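Local coordinates for Phosphoglucomutase/phosphomannomutase family protein (Burkholderia thailandensis, PDB 3UW2) that probably catalyses phosphoryl transfer within sugar phosphates, as a magnesium-dependent mutase of the phosphohexose family, seen here with zinc bound, at residues A[125-130]-A[135-140]; A[25-28]-A[32-35]; A[81-86]-A[91-96]; A[349-354]-A[360-365]. All blocks are in the same frame, centred on the assembly; numbering follows the deposited sequence.

Contact 1 of 4, residues A[125-130]-A[135-140]; sequences IVVTGS and DYNGFK. With PO4 (phosphate ion), chain B.
K140 NZ is gripped by three anionic groups at the phosphoserine loop: the phosphate and the carboxylates of D266 and D268. Across the contact it donates to O4 of the phosphate on S130, with K140 NZ to phosphate O4 at 2.7 Å. Its salt bridges go to D266 and D268, two of the three zinc-binding aspartates. The phosphate is covalently joined to the loop, S130 OG to P being 1.6 Å, and H131 gives it another hydrogen bond. K140 reaches it because its chain runs extended beyond CG. On the way its CD passes T128 CG2 at 3.9 Å.

Behind the loop, strands 125-127 and 136-140 form an antiparallel hairpin. V126 and K140 are a hydrogen-bonded pair: V126 N to K140 O is 2.8 Å, and K140 N bonds back to V126 O. V127 and F139 are the next, non-hydrogen-bonded pair. V127 CG2 lies 3.9 Å from F139 CE1, the two side chains running side by side. I125 CG2 meets the same ring at its edge. T128 N bonds to G138 O, but from 55° above the carbonyl plane. A water bridges V127 O and N137 ND2.

T128 OG1, held anti to the backbone N (chi1 171°), accepts from S130 N at 2.9 Å in an ST turn. It is also hydrogen-bonded to D70. The hairpin thus presents serine, phosphate and lysine beside the metal ligands. This matches the active-site phosphoserine of phosphohexose mutases. The lysine probably offsets part of the negative charge gathered between phosphate and aspartates.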
loop_
_atom_site.group_PDB
_atom_site.type_symbol
_atom_site.label_atom_id
_atom_site.label_comp_id
_atom_site.label_asym_id
_atom_site.label_seq_id
_atom_site.Cartn_x
_atom_site.Cartn_y
_atom_site.Cartn_z
ATOM N N ILE A 125 0.062 -2.491 15.774
ATOM C CA ILE A 125 1.376 -2.372 15.172
ATOM C C ILE A 125 1.621 -3.706 14.457
ATOM O O ILE A 125 1.436 -4.756 15.036
ATOM C CB ILE A 125 2.466 -2.165 16.234
ATOM C CG1 ILE A 125 2.210 -0.872 16.999
ATOM C CG2 ILE A 125 3.836 -2.125 15.562
ATOM C CD1 ILE A 125 3.087 -0.760 18.259
ATOM N N VAL A 126 2.005 -3.653 13.198
ATOM C CA VAL A 126 2.296 -4.856 12.471
ATOM C C VAL A 126 3.807 -4.887 12.305
ATOM O O VAL A 126 4.417 -3.908 11.822
ATOM C CB VAL A 126 1.524 -4.945 11.120
ATOM C CG1 VAL A 126 1.827 -6.318 10.455
ATOM C CG2 VAL A 126 -0.018 -4.829 11.345
ATOM N N VAL A 127 4.444 -5.992 12.733
ATOM C CA VAL A 127 5.922 -6.059 12.496
ATOM C C VAL A 127 6.145 -6.664 11.098
ATOM O O VAL A 127 5.887 -7.877 10.897
ATOM C CB VAL A 127 6.533 -7.006 13.573
ATOM C CG1 VAL A 127 8.063 -7.070 13.443
ATOM C CG2 VAL A 127 6.119 -6.516 14.992
ATOM N N THR A 128 6.656 -5.886 10.118
ATOM C CA THR A 128 6.736 -6.399 8.819
ATOM C C THR A 128 7.803 -5.556 8.083
ATOM O O THR A 128 8.009 -4.366 8.388
ATOM C CB THR A 128 5.394 -6.319 8.029
ATOM O OG1 THR A 128 5.654 -6.685 6.655
ATOM C CG2 THR A 128 4.895 -4.898 8.034
ATOM N N GLY A 129 8.515 -6.249 7.222
ATOM C CA GLY A 129 9.488 -5.670 6.286
ATOM C C GLY A 129 8.940 -5.578 4.882
ATOM O O GLY A 129 9.676 -5.192 3.933
ATOM N N SER A 130 7.663 -5.910 4.729
ATOM C CA SER A 130 6.911 -5.642 3.494
ATOM C C SER A 130 7.549 -6.340 2.248
ATOM O O SER A 130 7.670 -7.574 2.249
ATOM C CB SER A 130 6.683 -4.091 3.394
ATOM O OG SER A 130 6.375 -3.639 2.094
ATOM N N ASP A 135 16.459 -9.873 5.590
ATOM C CA ASP A 135 17.080 -9.324 6.802
ATOM C C ASP A 135 16.465 -7.969 7.222
ATOM O O ASP A 135 16.880 -7.382 8.230
ATOM C CB ASP A 135 18.634 -9.225 6.656
ATOM C CG ASP A 135 19.091 -8.559 5.348
ATOM O OD1 ASP A 135 18.290 -8.432 4.385
ATOM O OD2 ASP A 135 20.295 -8.199 5.260
ATOM N N TYR A 136 15.500 -7.470 6.434
ATOM C CA TYR A 136 14.791 -6.244 6.767
ATOM C C TYR A 136 13.566 -6.560 7.531
ATOM O O TYR A 136 12.913 -7.602 7.329
ATOM C CB TYR A 136 14.315 -5.507 5.524
ATOM C CG TYR A 136 15.453 -4.859 4.776
ATOM C CD1 TYR A 136 16.390 -5.631 4.141
ATOM C CD2 TYR A 136 15.607 -3.471 4.766
ATOM C CE1 TYR A 136 17.449 -5.046 3.450
ATOM C CE2 TYR A 136 16.658 -2.871 4.087
ATOM C CZ TYR A 136 17.570 -3.667 3.434
ATOM O OH TYR A 136 18.642 -3.094 2.778
ATOM N N ASN A 137 13.231 -5.626 8.386
ATOM C CA ASN A 137 11.982 -5.699 9.089
ATOM C C ASN A 137 11.541 -4.282 9.554
ATOM O O ASN A 137 12.206 -3.283 9.259
ATOM C CB ASN A 137 12.047 -6.741 10.214
ATOM C CG ASN A 137 10.683 -7.436 10.436
ATOM O OD1 ASN A 137 9.633 -6.851 10.195
ATOM N ND2 ASN A 137 10.701 -8.657 10.865
ATOM N N GLY A 138 10.443 -4.176 10.283
ATOM C CA GLY A 138 9.925 -2.817 10.489
ATOM C C GLY A 138 8.631 -2.836 11.187
ATOM O O GLY A 138 8.180 -3.937 11.650
ATOM N N PHE A 139 7.999 -1.659 11.296
ATOM C CA PHE A 139 6.729 -1.588 12.042
ATOM C C PHE A 139 5.783 -0.625 11.332
ATOM O O PHE A 139 6.174 0.517 10.998
ATOM C CB PHE A 139 6.989 -1.091 13.471
ATOM C CG PHE A 139 8.064 -1.899 14.215
ATOM C CD1 PHE A 139 7.708 -2.905 15.080
ATOM C CD2 PHE A 139 9.450 -1.596 14.038
ATOM C CE1 PHE A 139 8.682 -3.647 15.753
ATOM C CE2 PHE A 139 10.431 -2.323 14.703
ATOM C CZ PHE A 139 10.040 -3.372 15.578
ATOM N N LYS A 140 4.567 -1.082 11.101
ATOM C CA LYS A 140 3.508 -0.272 10.510
ATOM C C LYS A 140 2.550 0.003 11.659
ATOM O O LYS A 140 2.177 -0.945 12.328
ATOM C CB LYS A 140 2.862 -1.054 9.331
ATOM C CG LYS A 140 3.787 -1.086 8.077
ATOM C CD LYS A 140 3.094 -1.628 6.797
ATOM C CE LYS A 140 4.003 -1.463 5.588
ATOM N NZ LYS A 140 3.638 -2.348 4.454
HETATM P P PO4 B . 5.754 -2.175 1.790
HETATM O O2 PO4 B . 4.344 -2.338 1.234
HETATM O O3 PO4 B . 6.690 -1.708 0.700
HETATM O O4 PO4 B . 5.816 -1.423 3.081
HETATM O O HOH W 1 7.981 -9.875 11.129
#

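Contact 2 of 4, residues A[25-28]-A[32-35]; sequences QSIF and DIRG
This is a short loop closure with apolar packing, joining a 3-10 turn near the N-terminus to strand 33-36 of the alpha/beta/alpha domain I sheet. Residues 25-27 make the 3-10 turn, closed by F28 N to Q25 O. The chain then doubles back, and F28 and I33 form a single backbone bridge. R34 N donates to I27 O at 2.9 Å. The same oxygen takes a CA-H...O contact from I33, with I33 CA to I27 O at 3.1 Å.

I27 CG1 sits between the backbone N and the carbonyl carbon (chi1 66°). From there its CD1 meets I33 CG2 at 3.9 Å, the two side chains crossing at a slant. I27 CG2 packs on G35 CA, where no side chain intervenes. Helix 43-59 covers I27 and I33 through V45 and I49, and Y157 of helix 151-161 meets the F28 ring.

Within 32-35, R34 NH1 and D32 OD1 form a salt bridge of 2.7 Å. The D32 side chain is about 5 Å from the phosphate on S130 at their nearest atoms. The F28 ring and the I33 side chain run alongside each other, and F28 CE1 touches I33 CD1 at 3.6 Å.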
loop_
_atom_site.group_PDB
_atom_site.type_symbol
_atom_site.label_atom_id
_atom_site.label_comp_id
_atom_site.label_asym_id
_atom_site.label_seq_id
_atom_site.Cartn_x
_atom_site.Cartn_y
_atom_site.Cartn_z
ATOM N N GLN A 25 18.264 7.094 14.785
ATOM C CA GLN A 25 17.197 7.929 14.236
ATOM C C GLN A 25 16.829 7.531 12.793
ATOM O O GLN A 25 15.685 7.656 12.387
ATOM C CB GLN A 25 17.587 9.405 14.334
ATOM C CG GLN A 25 16.471 10.372 13.982
ATOM C CD GLN A 25 16.320 10.557 12.476
ATOM O OE1 GLN A 25 17.281 10.383 11.715
ATOM N NE2 GLN A 25 15.103 10.884 12.028
ATOM N N SER A 26 17.806 7.043 12.026
ATOM C CA SER A 26 17.592 6.672 10.614
ATOM C C SER A 26 16.500 5.593 10.362
ATOM O O SER A 26 16.033 5.470 9.220
ATOM C CB SER A 26 18.913 6.253 9.963
ATOM O OG SER A 26 19.232 4.922 10.378
ATOM N N ILE A 27 16.081 4.827 11.387
ATOM C CA ILE A 27 15.050 3.809 11.137
ATOM C C ILE A 27 13.657 4.419 11.207
ATOM O O ILE A 27 12.663 3.753 10.846
ATOM C CB ILE A 27 15.131 2.586 12.082
ATOM C CG1 ILE A 27 14.820 2.968 13.532
ATOM C CG2 ILE A 27 16.482 1.889 11.977
ATOM C CD1 ILE A 27 14.766 1.776 14.493
ATOM N N PHE A 28 13.573 5.662 11.710
ATOM C CA PHE A 28 12.285 6.331 11.863
ATOM C C PHE A 28 12.006 7.047 10.592
ATOM O O PHE A 28 12.501 8.171 10.448
ATOM C CB PHE A 28 12.267 7.250 13.100
ATOM C CG PHE A 28 12.340 6.483 14.389
ATOM C CD1 PHE A 28 11.192 6.177 15.077
ATOM C CD2 PHE A 28 13.569 5.953 14.834
ATOM C CE1 PHE A 28 11.263 5.430 16.213
ATOM C CE2 PHE A 28 13.642 5.207 15.992
ATOM C CZ PHE A 28 12.468 4.918 16.659
ATOM N N ASP A 32 6.657 4.920 8.485
ATOM C CA ASP A 32 6.841 3.723 9.279
ATOM C C ASP A 32 8.193 3.718 9.889
ATOM O O ASP A 32 8.891 4.725 9.857
ATOM C CB ASP A 32 6.595 2.404 8.497
ATOM C CG ASP A 32 7.262 2.355 7.166
ATOM O OD1 ASP A 32 8.385 2.901 6.955
ATOM O OD2 ASP A 32 6.640 1.705 6.322
ATOM N N ILE A 33 8.541 2.577 10.476
ATOM C CA ILE A 33 9.874 2.358 11.028
ATOM C C ILE A 33 10.408 1.128 10.302
ATOM O O ILE A 33 9.692 0.146 10.157
ATOM C CB ILE A 33 9.803 2.107 12.585
ATOM C CG1 ILE A 33 9.409 3.366 13.364
ATOM C CG2 ILE A 33 11.147 1.593 13.133
ATOM C CD1 ILE A 33 9.013 3.029 14.864
ATOM N N ARG A 34 11.643 1.208 9.806
ATOM C CA ARG A 34 12.260 0.132 9.022
ATOM C C ARG A 34 13.752 0.074 9.353
ATOM O O ARG A 34 14.380 1.129 9.429
ATOM C CB ARG A 34 12.131 0.429 7.514
ATOM C CG ARG A 34 10.708 0.359 7.033
ATOM C CD ARG A 34 10.629 0.207 5.514
ATOM N NE ARG A 34 11.069 1.442 4.887
ATOM C CZ ARG A 34 10.237 2.350 4.402
ATOM N NH1 ARG A 34 8.927 2.126 4.450
ATOM N NH2 ARG A 34 10.708 3.465 3.853
ATOM N N GLY A 35 14.321 -1.136 9.472
ATOM C CA GLY A 35 15.685 -1.337 9.865
ATOM C C GLY A 35 16.158 -2.719 9.443
ATOM O O GLY A 35 15.395 -3.516 8.866
#

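Contact 3 of 4, residues A[81-86]-A[91-96]; sequences ALADGL and VDVVDV. With EDO (1,2-ethanediol), chain D.
The flat group at work here is the peptide carbonyl of L86, which receives V91 N in the helix-to-strand turn of a beta-alpha-beta unit. V91 N to L86 O is 3.1 Å. The donor comes in tilted 30° from the carbonyl plane. V91 CB also lies close to this oxygen, at 3.4 Å.

The unit runs from strand 64-69 through helix 75-88 to strand 92-98, and the two strands pair in parallel in the domain I sheet. The helix lies on one face of that sheet. V91 and V93 both turn their side chains toward it, while D92 between them points away and forms a salt bridge with R119.

V93 packs against two helix residues about one turn apart. CG1, anti to the backbone N (chi1 170°), faces A83, with V93 CG1 to A83 CB at 4.0 Å. CG2 packs on L86 CB and also against A83 O. The L86 side chain crosses that of V93 at about a right angle. V67 of strand 64-69 touches both L86 and V93, and F53 of helix 43-59 also packs on L86.

This is core packing away from the metal site. At the helix surface, 1,2-ethanediol O1 donates to D84 OD1 at 3.0 Å. In the core, L86 CB and V93 CG2 approach to 3.7 Å.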
loop_
_atom_site.group_PDB
_atom_site.type_symbol
_atom_site.label_atom_id
_atom_site.label_comp_id
_atom_site.label_asym_id
_atom_site.label_seq_id
_atom_site.Cartn_x
_atom_site.Cartn_y
_atom_site.Cartn_z
ATOM N N ALA A 81 9.266 -8.823 21.682
ATOM C CA ALA A 81 9.937 -7.730 22.365
ATOM C C ALA A 81 9.037 -6.498 22.346
ATOM O O ALA A 81 8.956 -5.702 23.295
ATOM C CB ALA A 81 11.307 -7.410 21.675
ATOM N N LEU A 82 8.323 -6.360 21.248
ATOM C CA LEU A 82 7.451 -5.192 21.042
ATOM C C LEU A 82 6.354 -5.285 22.068
ATOM O O LEU A 82 6.060 -4.290 22.747
ATOM C CB LEU A 82 6.863 -5.196 19.614
ATOM C CG LEU A 82 5.804 -4.107 19.316
ATOM C CD1 LEU A 82 6.492 -2.761 19.216
ATOM C CD2 LEU A 82 5.033 -4.423 18.031
ATOM N N ALA A 83 5.768 -6.476 22.195
ATOM C CA ALA A 83 4.678 -6.704 23.152
ATOM C C ALA A 83 5.132 -6.451 24.598
ATOM O O ALA A 83 4.358 -5.873 25.394
ATOM C CB ALA A 83 4.061 -8.135 22.997
ATOM N N ASP A 84 6.346 -6.908 24.947
ATOM C CA ASP A 84 6.931 -6.637 26.284
ATOM C C ASP A 84 6.964 -5.111 26.574
ATOM O O ASP A 84 6.669 -4.679 27.684
ATOM C CB ASP A 84 8.360 -7.193 26.435
ATOM C CG ASP A 84 8.425 -8.725 26.379
ATOM O OD1 ASP A 84 7.457 -9.466 26.710
ATOM O OD2 ASP A 84 9.484 -9.197 26.003
ATOM N N GLY A 85 7.368 -4.335 25.579
ATOM C CA GLY A 85 7.532 -2.871 25.687
ATOM C C GLY A 85 6.189 -2.171 25.856
ATOM O O GLY A 85 6.060 -1.209 26.671
ATOM N N LEU A 86 5.166 -2.668 25.133
ATOM C CA LEU A 86 3.840 -2.075 25.192
ATOM C C LEU A 86 3.317 -2.334 26.588
ATOM O O LEU A 86 2.680 -1.444 27.242
ATOM C CB LEU A 86 2.910 -2.735 24.182
ATOM C CG LEU A 86 3.100 -2.255 22.732
ATOM C CD1 LEU A 86 2.575 -3.357 21.761
ATOM C CD2 LEU A 86 2.428 -0.890 22.523
ATOM N N VAL A 91 -0.007 -0.893 28.726
ATOM C CA VAL A 91 -0.977 -1.119 27.652
ATOM C C VAL A 91 -1.251 -2.631 27.491
ATOM O O VAL A 91 -0.335 -3.396 27.471
ATOM C CB VAL A 91 -0.401 -0.457 26.366
ATOM C CG1 VAL A 91 -1.078 -0.952 25.122
ATOM C CG2 VAL A 91 -0.556 1.070 26.512
ATOM N N ASP A 92 -2.515 -3.064 27.462
ATOM C CA ASP A 92 -2.815 -4.459 27.158
ATOM C C ASP A 92 -2.500 -4.825 25.703
ATOM O O ASP A 92 -2.736 -4.011 24.812
ATOM C CB ASP A 92 -4.277 -4.726 27.433
ATOM C CG ASP A 92 -4.635 -4.491 28.903
ATOM O OD1 ASP A 92 -3.726 -4.447 29.790
ATOM O OD2 ASP A 92 -5.825 -4.301 29.142
ATOM N N VAL A 93 -2.017 -6.052 25.452
ATOM C CA VAL A 93 -1.639 -6.457 24.086
ATOM C C VAL A 93 -2.567 -7.587 23.664
ATOM O O VAL A 93 -2.812 -8.518 24.428
ATOM C CB VAL A 93 -0.169 -6.944 24.002
ATOM C CG1 VAL A 93 0.141 -7.606 22.622
ATOM C CG2 VAL A 93 0.746 -5.744 24.258
ATOM N N VAL A 94 -3.121 -7.453 22.464
ATOM C CA VAL A 94 -3.836 -8.519 21.766
ATOM C C VAL A 94 -3.009 -8.950 20.570
ATOM O O VAL A 94 -2.785 -8.173 19.617
ATOM C CB VAL A 94 -5.224 -8.058 21.319
ATOM C CG1 VAL A 94 -5.941 -9.192 20.569
ATOM C CG2 VAL A 94 -6.006 -7.637 22.558
ATOM N N ASP A 95 -2.516 -10.175 20.648
ATOM C CA ASP A 95 -1.597 -10.679 19.651
ATOM C C ASP A 95 -2.371 -11.531 18.628
ATOM O O ASP A 95 -2.863 -12.588 18.972
ATOM C CB ASP A 95 -0.461 -11.469 20.347
ATOM C CG ASP A 95 0.646 -11.844 19.401
ATOM O OD1 ASP A 95 0.470 -11.770 18.152
ATOM O OD2 ASP A 95 1.712 -12.244 19.911
ATOM N N VAL A 96 -2.510 -11.042 17.391
ATOM C CA VAL A 96 -3.277 -11.799 16.408
ATOM C C VAL A 96 -2.374 -12.730 15.569
ATOM O O VAL A 96 -2.859 -13.331 14.581
ATOM C CB VAL A 96 -4.187 -10.883 15.521
ATOM C CG1 VAL A 96 -5.233 -10.136 16.408
ATOM C CG2 VAL A 96 -3.366 -9.877 14.721
HETATM C C1 EDO D . 4.462 -11.527 25.764
HETATM O O1 EDO D . 4.557 -10.123 26.217
HETATM C C2 EDO D . 4.796 -11.689 24.253
HETATM O O2 EDO D . 6.238 -11.616 24.185
#

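Contact 4 of 4, residues A[349-354]-A[360-365]; sequences SGHVFF and GFDDGL
The contact belongs to domain III, where an active-site loop runs into strand 352-354 and the chain returns toward helix 364-375. The loop ends in the sequence SGH, part of a segment that in relatives recognises the sugar, and it probably does so here.

H351 ND1 donates to D362 OD2 at 2.6 Å. It uses the anti lone pair of that oxygen, and the oxygen lies 26° out of the imidazole plane. The bond is bent rather than straight. D362 CG sits between its backbone N and carbonyl carbon (chi1 48°), which lays the carboxylate over F353. D362 CB stands over one face of that ring, 3.8 Å from its centroid, in a CH-pi contact. Ring and carboxylate are stacked, their planes 19° apart. G360 O meets the F353 ring at its edge, while helix 330-340 packs on F353 as well.

Two waters bridge the backbones. One takes a bond from F354 N and gives bonds to V352 O and F361 O, the last at 2.7 Å. The other accepts from V352 N at 3.1 Å and, weakly, from D363 N. G360 N to F354 O, 2.8 Å, is a weak bond.

D363 is the N-cap of the following helix. Its OD1 accepts weakly from L365 N, and its OD2 bonds to Y181.

H351 lies beside the zinc ligand D268 and near the phosphate. D362 probably helps set the rotation of its imidazole, together with the H330 ring. F353 packs against the carboxylate and probably limits its movement.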
loop_
_atom_site.group_PDB
_atom_site.type_symbol
_atom_site.label_atom_id
_atom_site.label_comp_id
_atom_site.label_asym_id
_atom_site.label_seq_id
_atom_site.Cartn_x
_atom_site.Cartn_y
_atom_site.Cartn_z
ATOM N N SER A 349 1.437 3.065 -6.800
ATOM C CA SER A 349 2.124 1.967 -6.050
ATOM C C SER A 349 1.302 0.721 -5.711
ATOM O O SER A 349 1.868 -0.273 -5.295
ATOM C CB SER A 349 2.658 2.494 -4.746
ATOM O OG SER A 349 1.539 2.603 -3.885
ATOM N N GLY A 350 -0.014 0.758 -5.878
ATOM C CA GLY A 350 -0.841 -0.435 -5.750
ATOM C C GLY A 350 -1.547 -0.651 -4.403
ATOM O O GLY A 350 -1.978 -1.790 -4.065
ATOM N N HIS A 351 -1.631 0.395 -3.589
ATOM C CA HIS A 351 -2.486 0.262 -2.399
ATOM C C HIS A 351 -3.835 0.757 -2.805
ATOM O O HIS A 351 -3.935 1.846 -3.384
ATOM C CB HIS A 351 -1.982 1.114 -1.234
ATOM C CG HIS A 351 -0.598 0.736 -0.710
ATOM N ND1 HIS A 351 -0.411 0.076 0.451
ATOM C CD2 HIS A 351 0.688 1.027 -1.198
ATOM C CE1 HIS A 351 0.913 -0.072 0.704
ATOM N NE2 HIS A 351 1.587 0.506 -0.311
ATOM N N VAL A 352 -4.896 0.020 -2.476
ATOM C CA VAL A 352 -6.238 0.401 -2.890
ATOM C C VAL A 352 -7.088 0.402 -1.625
ATOM O O VAL A 352 -7.059 -0.585 -0.838
ATOM C CB VAL A 352 -6.798 -0.575 -3.973
ATOM C CG1 VAL A 352 -8.191 -0.131 -4.451
ATOM C CG2 VAL A 352 -5.884 -0.610 -5.200
ATOM N N PHE A 353 -7.825 1.495 -1.403
ATOM C CA PHE A 353 -8.497 1.662 -0.130
ATOM C C PHE A 353 -10.005 1.696 -0.381
ATOM O O PHE A 353 -10.523 2.695 -0.912
ATOM C CB PHE A 353 -8.081 2.987 0.532
ATOM C CG PHE A 353 -6.588 3.209 0.678
ATOM C CD1 PHE A 353 -5.785 3.498 -0.431
ATOM C CD2 PHE A 353 -6.002 3.244 1.956
ATOM C CE1 PHE A 353 -4.405 3.793 -0.262
ATOM C CE2 PHE A 353 -4.637 3.527 2.125
ATOM C CZ PHE A 353 -3.846 3.802 1.013
ATOM N N PHE A 354 -10.725 0.651 0.040
ATOM C CA PHE A 354 -12.209 0.625 -0.020
ATOM C C PHE A 354 -12.772 1.056 1.332
ATOM O O PHE A 354 -12.511 0.378 2.318
ATOM C CB PHE A 354 -12.744 -0.807 -0.294
ATOM C CG PHE A 354 -12.435 -1.312 -1.687
ATOM C CD1 PHE A 354 -13.323 -1.052 -2.746
ATOM C CD2 PHE A 354 -11.193 -1.962 -1.961
ATOM C CE1 PHE A 354 -13.022 -1.486 -4.056
ATOM C CE2 PHE A 354 -10.926 -2.400 -3.259
ATOM C CZ PHE A 354 -11.827 -2.160 -4.291
ATOM N N GLY A 360 -11.945 0.968 5.006
ATOM C CA GLY A 360 -11.168 2.139 4.558
ATOM C C GLY A 360 -9.667 1.962 4.649
ATOM O O GLY A 360 -8.935 2.878 4.262
ATOM N N PHE A 361 -9.169 0.808 5.115
ATOM C CA PHE A 361 -7.711 0.523 5.045
ATOM C C PHE A 361 -7.381 -0.198 3.740
ATOM O O PHE A 361 -8.232 -0.913 3.156
ATOM C CB PHE A 361 -7.181 -0.285 6.263
ATOM C CG PHE A 361 -7.967 -1.551 6.550
ATOM C CD1 PHE A 361 -7.743 -2.694 5.797
ATOM C CD2 PHE A 361 -8.876 -1.592 7.574
ATOM C CE1 PHE A 361 -8.418 -3.891 6.045
ATOM C CE2 PHE A 361 -9.583 -2.781 7.858
ATOM C CZ PHE A 361 -9.357 -3.919 7.099
ATOM N N ASP A 362 -6.149 0.004 3.285
ATOM C CA ASP A 362 -5.620 -0.684 2.137
ATOM C C ASP A 362 -5.467 -2.194 2.466
ATOM O O ASP A 362 -5.039 -2.578 3.573
ATOM C CB ASP A 362 -4.281 -0.030 1.658
ATOM C CG ASP A 362 -3.272 0.214 2.794
ATOM O OD1 ASP A 362 -3.727 0.443 3.955
ATOM O OD2 ASP A 362 -2.000 0.215 2.513
ATOM N N ASP A 363 -5.838 -3.028 1.513
ATOM C CA ASP A 363 -5.861 -4.486 1.730
ATOM C C ASP A 363 -5.795 -5.146 0.335
ATOM O O ASP A 363 -6.742 -5.096 -0.437
ATOM C CB ASP A 363 -7.193 -4.861 2.447
ATOM C CG ASP A 363 -7.291 -6.344 2.773
ATOM O OD1 ASP A 363 -6.645 -7.163 2.052
ATOM O OD2 ASP A 363 -8.038 -6.686 3.735
ATOM N N GLY A 364 -4.671 -5.761 0.037
ATOM C CA GLY A 364 -4.489 -6.511 -1.190
ATOM C C GLY A 364 -5.426 -7.704 -1.373
ATOM O O GLY A 364 -5.813 -8.024 -2.519
ATOM N N LEU A 365 -5.760 -8.389 -0.273
ATOM C CA LEU A 365 -6.586 -9.590 -0.342
ATOM C C LEU A 365 -8.070 -9.185 -0.573
ATOM O O LEU A 365 -8.775 -9.845 -1.337
ATOM C CB LEU A 365 -6.531 -10.385 0.980
ATOM C CG LEU A 365 -5.300 -11.313 1.182
ATOM C CD1 LEU A 365 -3.993 -10.555 1.370
ATOM C CD2 LEU A 365 -5.570 -12.169 2.442
HETATM O O HOH W 2 -9.286 -1.747 0.795
HETATM O O HOH W 3 -4.549 -2.818 -1.353
#

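In the fold
Contacts 1, 2 and 3 share the domain I sheet, while contact 4 comes from domain III. Contact 2 adds strand 33-36 to the hairpin of contact 1: F139 N lies 2.7 Å from I33 O, and N137 O lies 3.0 Å from G35 N. Contact 3 packs on the I125, V127 and F139 face of the hairpin through L82, whose CD2 is 3.6 Å from I125 CG2. Contact 3 stays away from the metal. Contacts 1 and 4 have centres about 17 Å apart, with nearest atoms about 5 Å apart. Their K140 and H351 both approach D268, so the phosphoserine and the domain III loop meet beside the zinc site.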